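Local coordinates for protein fructose-bisphosphate aldolase class I (Thermoproteus tenax, PDB 1W8S) that belongs to the DeoC/LacD family of class I aldolases and folds as a TIM barrel that assembles into a multi-subunit enzyme, at residues K179-V191 with K215-G227. The protein carries 2 engineered substitutions. Sequence-based numbering, arbitrary orientation.
Sequences KYTGDPKTFSWAV and KQVEGVLEAGALG
Tyr180 turns one ring face to the helix of 215-222, with Val220 CG2 over it toward the rim, 3.9 Å from the ring centroid and 26° off the normal, a CH-pi contact. The opposite face carries the backbone N of Gly182, 3.3 Å above the plane, so the ring is held between the two. A chi1 of -171° swings the ring away from its own backbone N and over the helix, where Tyr180 OH comes 3.4 Å from Gly219 CA, a spot that the missing side chain of glycine keeps accessible. A water beside the ring edge bonds to Tyr180 OH and donates to Lys215 O. Phe187 meets residues 215-227 edge first: its CD2 sits 3.7 Å from Ala223 CB, with Ala225 CB also near the ring plane. Ala223 CB also sits against the first turn of helix 184-191, 3.5 Å from Pro184 O. Val191 CG1 lies 3.7 Å from Gly224 O, where a Schellman motif ends the helix. The axes of segments 184-191 and 215-222 approach to 8.5 Å, crossing at -46°. These are neighbouring outer helices of a TIM barrel, with Tyr180, Phe187 and Val220 resting on barrel strand 199-202; Lys179, preceding Tyr180, salt-bridges the bound FBP.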
ATOM      1  N   LYS E 179      -6.648 -24.322 -17.053  1.00 14.15           N
ATOM      2  CA  LYS E 179      -7.541 -25.461 -16.827  1.00 13.83           C
ATOM      3  C   LYS E 179      -8.115 -25.980 -18.140  1.00 13.82           C
ATOM      4  O   LYS E 179      -8.344 -25.234 -19.082  1.00 13.51           O
ATOM      5  CB  LYS E 179      -8.695 -25.048 -15.872  1.00 13.72           C
ATOM      6  CG  LYS E 179      -8.169 -24.718 -14.443  1.00 17.34           C
ATOM      7  CD  LYS E 179      -9.264 -24.631 -13.367  1.00 18.93           C
ATOM      8  CE  LYS E 179      -8.619 -24.708 -11.974  1.00 20.74           C
ATOM      9  NZ  LYS E 179      -9.579 -24.639 -10.814  1.00 24.12           N
ATOM     10  N   TYR E 180      -8.368 -27.276 -18.178  1.00 13.98           N
ATOM     11  CA  TYR E 180      -8.991 -27.919 -19.312  1.00 13.93           C
ATOM     12  C   TYR E 180     -10.496 -27.638 -19.324  1.00 13.76           C
ATOM     13  O   TYR E 180     -11.141 -27.633 -18.268  1.00 13.60           O
ATOM     14  CB  TYR E 180      -8.732 -29.439 -19.216  1.00 14.37           C
ATOM     15  CG  TYR E 180      -9.141 -30.232 -20.426  1.00 13.23           C
ATOM     16  CD1 TYR E 180      -8.846 -29.791 -21.713  1.00 13.97           C
ATOM     17  CD2 TYR E 180      -9.798 -31.454 -20.292  1.00 14.93           C
ATOM     18  CE1 TYR E 180      -9.218 -30.511 -22.831  1.00 13.81           C
ATOM     19  CE2 TYR E 180     -10.178 -32.190 -21.426  1.00 12.75           C
ATOM     20  CZ  TYR E 180      -9.883 -31.705 -22.691  1.00 13.74           C
ATOM     21  OH  TYR E 180     -10.248 -32.416 -23.824  1.00 12.29           O
ATOM     22  N   THR E 181     -11.047 -27.407 -20.523  1.00 14.03           N
ATOM     23  CA  THR E 181     -12.486 -27.223 -20.700  1.00 14.10           C
ATOM     24  C   THR E 181     -13.289 -28.529 -20.683  1.00 15.04           C
ATOM     25  O   THR E 181     -14.521 -28.495 -20.582  1.00 14.94           O
ATOM     26  CB  THR E 181     -12.778 -26.502 -22.029  1.00 14.96           C
ATOM     27  OG1 THR E 181     -12.145 -27.203 -23.138  1.00 12.62           O
ATOM     28  CG2 THR E 181     -12.190 -25.068 -21.987  1.00 13.57           C
ATOM     29  N   GLY E 182     -12.615 -29.671 -20.832  1.00 15.37           N
ATOM     30  CA  GLY E 182     -13.304 -30.958 -20.903  1.00 16.16           C
ATOM     31  C   GLY E 182     -13.559 -31.462 -22.321  1.00 16.88           C
ATOM     32  O   GLY E 182     -14.156 -32.523 -22.509  1.00 16.25           O
ATOM     33  N   ASP E 183     -13.122 -30.706 -23.321  1.00 17.56           N
ATOM     34  CA  ASP E 183     -13.242 -31.146 -24.701  1.00 18.30           C
ATOM     35  C   ASP E 183     -12.263 -30.425 -25.629  1.00 18.13           C
ATOM     36  O   ASP E 183     -11.961 -29.239 -25.443  1.00 17.44           O
ATOM     37  CB  ASP E 183     -14.679 -31.028 -25.212  1.00 19.25           C
ATOM     38  CG  ASP E 183     -14.999 -29.661 -25.744  1.00 20.86           C
ATOM     39  OD1 ASP E 183     -15.384 -28.804 -24.916  1.00 23.86           O
ATOM     40  OD2 ASP E 183     -14.911 -29.370 -26.965  1.00 20.55           O
ATOM     41  N   PRO E 184     -11.741 -31.158 -26.606  1.00 17.85           N
ATOM     42  CA  PRO E 184     -10.696 -30.612 -27.471  1.00 17.78           C
ATOM     43  C   PRO E 184     -11.128 -29.456 -28.353  1.00 17.16           C
ATOM     44  O   PRO E 184     -10.275 -28.629 -28.642  1.00 16.62           O
ATOM     45  CB  PRO E 184     -10.250 -31.822 -28.317  1.00 17.90           C
ATOM     46  CG  PRO E 184     -11.348 -32.828 -28.215  1.00 18.90           C
ATOM     47  CD  PRO E 184     -12.035 -32.572 -26.911  1.00 18.22           C
ATOM     48  N   LYS E 185     -12.382 -29.377 -28.772  1.00 16.57           N
ATOM     49  CA  LYS E 185     -12.779 -28.265 -29.646  1.00 17.50           C
ATOM     50  C   LYS E 185     -12.664 -26.918 -28.901  1.00 16.51           C
ATOM     51  O   LYS E 185     -12.018 -25.985 -29.400  1.00 15.81           O
ATOM     52  CB  LYS E 185     -14.172 -28.485 -30.252  1.00 18.79           C
ATOM     53  CG  LYS E 185     -14.843 -27.222 -30.868  1.00 22.67           C
ATOM     54  CD  LYS E 185     -14.303 -26.832 -32.232  1.00 27.39           C
ATOM     55  CE  LYS E 185     -15.349 -27.057 -33.337  1.00 30.83           C
ATOM     56  NZ  LYS E 185     -16.554 -26.154 -33.188  1.00 33.39           N
ATOM     57  N   THR E 186     -13.248 -26.836 -27.699  1.00 15.05           N
ATOM     58  CA  THR E 186     -13.266 -25.590 -26.955  1.00 14.47           C
ATOM     59  C   THR E 186     -11.886 -25.294 -26.437  1.00 13.57           C
ATOM     60  O   THR E 186     -11.488 -24.140 -26.347  1.00 14.04           O
ATOM     61  CB  THR E 186     -14.291 -25.608 -25.785  1.00 14.11           C
ATOM     62  OG1 THR E 186     -14.014 -26.701 -24.910  1.00 12.70           O
ATOM     63  CG2 THR E 186     -15.699 -25.850 -26.298  1.00 15.97           C
ATOM     64  N   PHE E 187     -11.130 -26.328 -26.087  1.00 13.35           N
ATOM     65  CA  PHE E 187      -9.763 -26.113 -25.629  1.00 13.63           C
ATOM     66  C   PHE E 187      -8.826 -25.661 -26.764  1.00 13.48           C
ATOM     67  O   PHE E 187      -7.897 -24.902 -26.533  1.00 13.22           O
ATOM     68  CB  PHE E 187      -9.209 -27.355 -24.968  1.00 13.70           C
ATOM     69  CG  PHE E 187      -8.041 -27.069 -24.069  1.00 13.82           C
ATOM     70  CD1 PHE E 187      -8.204 -26.242 -22.945  1.00 14.26           C
ATOM     71  CD2 PHE E 187      -6.797 -27.589 -24.330  1.00 14.70           C
ATOM     72  CE1 PHE E 187      -7.141 -25.991 -22.087  1.00 11.50           C
ATOM     73  CE2 PHE E 187      -5.738 -27.324 -23.483  1.00 15.43           C
ATOM     74  CZ  PHE E 187      -5.918 -26.523 -22.360  1.00 15.13           C
ATOM     75  N   SER E 188      -9.071 -26.113 -27.999  1.00 13.44           N
ATOM     76  CA  SER E 188      -8.260 -25.648 -29.142  1.00 13.79           C
ATOM     77  C   SER E 188      -8.432 -24.138 -29.398  1.00 13.97           C
ATOM     78  O   SER E 188      -7.522 -23.511 -29.920  1.00 14.72           O
ATOM     79  CB  SER E 188      -8.604 -26.435 -30.414  1.00 14.05           C
ATOM     80  OG  SER E 188      -9.923 -26.154 -30.768  1.00 15.89           O
ATOM     81  N   TRP E 189      -9.595 -23.564 -29.068  1.00 13.83           N
ATOM     82  CA  TRP E 189      -9.794 -22.109 -29.166  1.00 13.82           C
ATOM     83  C   TRP E 189      -8.892 -21.376 -28.134  1.00 13.64           C
ATOM     84  O   TRP E 189      -8.298 -20.343 -28.426  1.00 12.90           O
ATOM     85  CB  TRP E 189     -11.268 -21.726 -28.946  1.00 14.05           C
ATOM     86  CG  TRP E 189     -11.551 -20.224 -28.919  1.00 14.62           C
ATOM     87  CD1 TRP E 189     -12.112 -19.503 -27.892  1.00 16.43           C
ATOM     88  CD2 TRP E 189     -11.315 -19.287 -29.972  1.00 15.49           C
ATOM     89  NE1 TRP E 189     -12.197 -18.172 -28.233  1.00 15.80           N
ATOM     90  CE2 TRP E 189     -11.728 -18.014 -29.511  1.00 16.36           C
ATOM     91  CE3 TRP E 189     -10.797 -19.390 -31.269  1.00 17.71           C
ATOM     92  CZ2 TRP E 189     -11.633 -16.866 -30.296  1.00 14.70           C
ATOM     93  CZ3 TRP E 189     -10.708 -18.241 -32.049  1.00 18.29           C
ATOM     94  CH2 TRP E 189     -11.121 -17.000 -31.560  1.00 16.95           C
ATOM     95  N   ALA E 190      -8.810 -21.908 -26.924  1.00 14.01           N
ATOM     96  CA  ALA E 190      -7.889 -21.375 -25.920  1.00 13.57           C
ATOM     97  C   ALA E 190      -6.440 -21.407 -26.374  1.00 13.74           C
ATOM     98  O   ALA E 190      -5.701 -20.428 -26.250  1.00 14.03           O
ATOM     99  CB  ALA E 190      -8.049 -22.154 -24.618  1.00 14.05           C
ATOM    100  N   VAL E 191      -6.022 -22.553 -26.906  1.00 14.12           N
ATOM    101  CA  VAL E 191      -4.697 -22.721 -27.468  1.00 14.29           C
ATOM    102  C   VAL E 191      -4.474 -21.747 -28.611  1.00 15.20           C
ATOM    103  O   VAL E 191      -3.383 -21.185 -28.738  1.00 14.93           O
ATOM    104  CB  VAL E 191      -4.509 -24.185 -27.944  1.00 14.94           C
ATOM    105  CG1 VAL E 191      -3.197 -24.377 -28.733  1.00 15.33           C
ATOM    106  CG2 VAL E 191      -4.577 -25.134 -26.745  1.00 13.12           C
ATOM    107  N   LYS E 215      -7.835 -39.764 -21.162  1.00 16.41           N
ATOM    108  CA  LYS E 215      -8.748 -39.255 -22.184  1.00 17.12           C
ATOM    109  C   LYS E 215      -8.770 -37.728 -22.208  1.00 15.87           C
ATOM    110  O   LYS E 215      -8.883 -37.126 -23.270  1.00 15.45           O
ATOM    111  CB  LYS E 215     -10.172 -39.805 -21.957  1.00 17.72           C
ATOM    112  CG  LYS E 215     -10.357 -41.260 -22.389  1.00 21.18           C
ATOM    113  CD  LYS E 215     -11.802 -41.583 -22.806  1.00 25.26           C
ATOM    114  CE  LYS E 215     -11.999 -41.379 -24.330  1.00 28.10           C
ATOM    115  NZ  LYS E 215     -11.385 -40.065 -24.799  1.00 28.24           N
ATOM    116  N   GLN E 216      -8.670 -37.093 -21.042  1.00 15.32           N
ATOM    117  CA  GLN E 216      -8.533 -35.649 -20.984  1.00 14.71           C
ATOM    118  C   GLN E 216      -7.203 -35.208 -21.600  1.00 13.83           C
ATOM    119  O   GLN E 216      -7.170 -34.269 -22.380  1.00 12.28           O
ATOM    120  CB  GLN E 216      -8.605 -35.129 -19.542  1.00 15.60           C
ATOM    121  CG  GLN E 216      -9.977 -35.266 -18.909  1.00 17.96           C
ATOM    122  CD  GLN E 216      -9.991 -34.939 -17.414  1.00 20.68           C
ATOM    123  OE1 GLN E 216      -8.949 -34.929 -16.756  1.00 22.77           O
ATOM    124  NE2 GLN E 216     -11.176 -34.679 -16.883  1.00 21.39           N
ATOM    125  N   VAL E 217      -6.113 -35.873 -21.222  1.00 12.96           N
ATOM    126  CA  VAL E 217      -4.800 -35.569 -21.768  1.00 13.48           C
ATOM    127  C   VAL E 217      -4.797 -35.745 -23.302  1.00 13.67           C
ATOM    128  O   VAL E 217      -4.223 -34.938 -24.024  1.00 13.32           O
ATOM    129  CB  VAL E 217      -3.704 -36.436 -21.115  1.00 13.19           C
ATOM    130  CG1 VAL E 217      -2.346 -36.204 -21.813  1.00 14.76           C
ATOM    131  CG2 VAL E 217      -3.582 -36.105 -19.648  1.00 13.98           C
ATOM    132  N   GLU E 218      -5.472 -36.777 -23.784  1.00 14.30           N
ATOM    133  CA  GLU E 218      -5.576 -37.012 -25.226  1.00 16.04           C
ATOM    134  C   GLU E 218      -6.233 -35.803 -25.894  1.00 15.53           C
ATOM    135  O   GLU E 218      -5.754 -35.309 -26.921  1.00 15.12           O
ATOM    136  CB  GLU E 218      -6.386 -38.292 -25.508  1.00 17.08           C
ATOM    137  CG  GLU E 218      -6.154 -38.895 -26.874  1.00 21.00           C
ATOM    138  CD  GLU E 218      -6.707 -40.317 -26.995  1.00 26.95           C
ATOM    139  OE1 GLU E 218      -6.845 -40.791 -28.147  1.00 29.50           O
ATOM    140  OE2 GLU E 218      -6.990 -40.970 -25.948  1.00 28.97           O
ATOM    141  N   GLY E 219      -7.325 -35.329 -25.282  1.00 15.06           N
ATOM    142  CA  GLY E 219      -8.028 -34.138 -25.727  1.00 14.79           C
ATOM    143  C   GLY E 219      -7.123 -32.924 -25.756  1.00 14.17           C
ATOM    144  O   GLY E 219      -7.121 -32.150 -26.704  1.00 13.77           O
ATOM    145  N   VAL E 220      -6.347 -32.752 -24.693  1.00 14.07           N
ATOM    146  CA  VAL E 220      -5.428 -31.619 -24.573  1.00 14.81           C
ATOM    147  C   VAL E 220      -4.422 -31.595 -25.735  1.00 14.89           C
ATOM    148  O   VAL E 220      -4.154 -30.549 -26.342  1.00 14.54           O
ATOM    149  CB  VAL E 220      -4.692 -31.698 -23.207  1.00 14.60           C
ATOM    150  CG1 VAL E 220      -3.426 -30.886 -23.185  1.00 15.99           C
ATOM    151  CG2 VAL E 220      -5.638 -31.271 -22.083  1.00 16.05           C
ATOM    152  N   LEU E 221      -3.870 -32.755 -26.034  1.00 15.54           N
ATOM    153  CA  LEU E 221      -2.904 -32.873 -27.125  1.00 15.78           C
ATOM    154  C   LEU E 221      -3.545 -32.657 -28.505  1.00 15.82           C
ATOM    155  O   LEU E 221      -2.934 -32.057 -29.360  1.00 15.36           O
ATOM    156  CB  LEU E 221      -2.195 -34.219 -27.065  1.00 16.32           C
ATOM    157  CG  LEU E 221      -1.337 -34.452 -25.820  1.00 16.84           C
ATOM    158  CD1 LEU E 221      -1.015 -35.933 -25.672  1.00 17.92           C
ATOM    159  CD2 LEU E 221      -0.062 -33.585 -25.882  1.00 17.55           C
ATOM    160  N   GLU E 222      -4.765 -33.141 -28.709  1.00 16.38           N
ATOM    161  CA  GLU E 222      -5.509 -32.934 -29.966  1.00 16.97           C
ATOM    162  C   GLU E 222      -5.797 -31.472 -30.217  1.00 17.03           C
ATOM    163  O   GLU E 222      -5.855 -31.027 -31.362  1.00 16.60           O
ATOM    164  CB  GLU E 222      -6.852 -33.653 -29.920  1.00 17.47           C
ATOM    165  CG  GLU E 222      -6.743 -35.154 -30.085  1.00 21.00           C
ATOM    166  CD  GLU E 222      -8.061 -35.796 -30.444  1.00 23.28           C
ATOM    167  OE1 GLU E 222      -9.126 -35.229 -30.106  1.00 24.11           O
ATOM    168  OE2 GLU E 222      -8.026 -36.869 -31.076  1.00 26.95           O
ATOM    169  N   ALA E 223      -5.984 -30.741 -29.118  1.00 16.06           N
ATOM    170  CA  ALA E 223      -6.282 -29.321 -29.146  1.00 16.32           C
ATOM    171  C   ALA E 223      -5.014 -28.542 -29.446  1.00 15.87           C
ATOM    172  O   ALA E 223      -5.076 -27.372 -29.731  1.00 16.59           O
ATOM    173  CB  ALA E 223      -6.837 -28.875 -27.831  1.00 16.47           C
ATOM    174  N   GLY E 224      -3.866 -29.200 -29.387  1.00 15.39           N
ATOM    175  CA  GLY E 224      -2.619 -28.579 -29.816  1.00 16.29           C
ATOM    176  C   GLY E 224      -1.842 -27.989 -28.656  1.00 15.43           C
ATOM    177  O   GLY E 224      -0.897 -27.219 -28.839  1.00 17.33           O
ATOM    178  N   ALA E 225      -2.213 -28.337 -27.440  1.00 14.77           N
ATOM    179  CA  ALA E 225      -1.412 -27.890 -26.293  1.00 14.43           C
ATOM    180  C   ALA E 225      -0.010 -28.521 -26.264  1.00 14.18           C
ATOM    181  O   ALA E 225       0.237 -29.605 -26.839  1.00 14.42           O
ATOM    182  CB  ALA E 225      -2.125 -28.176 -25.035  1.00 14.00           C
ATOM    183  N   LEU E 226       0.886 -27.862 -25.533  1.00 13.38           N
ATOM    184  CA  LEU E 226       2.239 -28.347 -25.366  1.00 13.44           C
ATOM    185  C   LEU E 226       2.304 -29.593 -24.493  1.00 12.62           C
ATOM    186  O   LEU E 226       3.205 -30.401 -24.638  1.00 11.03           O
ATOM    187  CB  LEU E 226       3.138 -27.264 -24.761  1.00 12.87           C
ATOM    188  CG  LEU E 226       4.596 -27.654 -24.570  1.00 13.74           C
ATOM    189  CD1 LEU E 226       5.306 -27.885 -25.901  1.00 15.56           C
ATOM    190  CD2 LEU E 226       5.304 -26.624 -23.768  1.00 13.60           C
ATOM    191  N   GLY E 227       1.365 -29.730 -23.574  1.00 12.64           N
ATOM    192  CA  GLY E 227       1.403 -30.832 -22.630  1.00 13.06           C
ATOM    193  C   GLY E 227       0.684 -30.533 -21.322  1.00 13.76           C
ATOM    194  O   GLY E 227      -0.317 -29.819 -21.309  1.00 12.54           O
TER
HETATM  195  O   HOH W   1     -11.236 -34.887 -23.684  1.00 38.87           O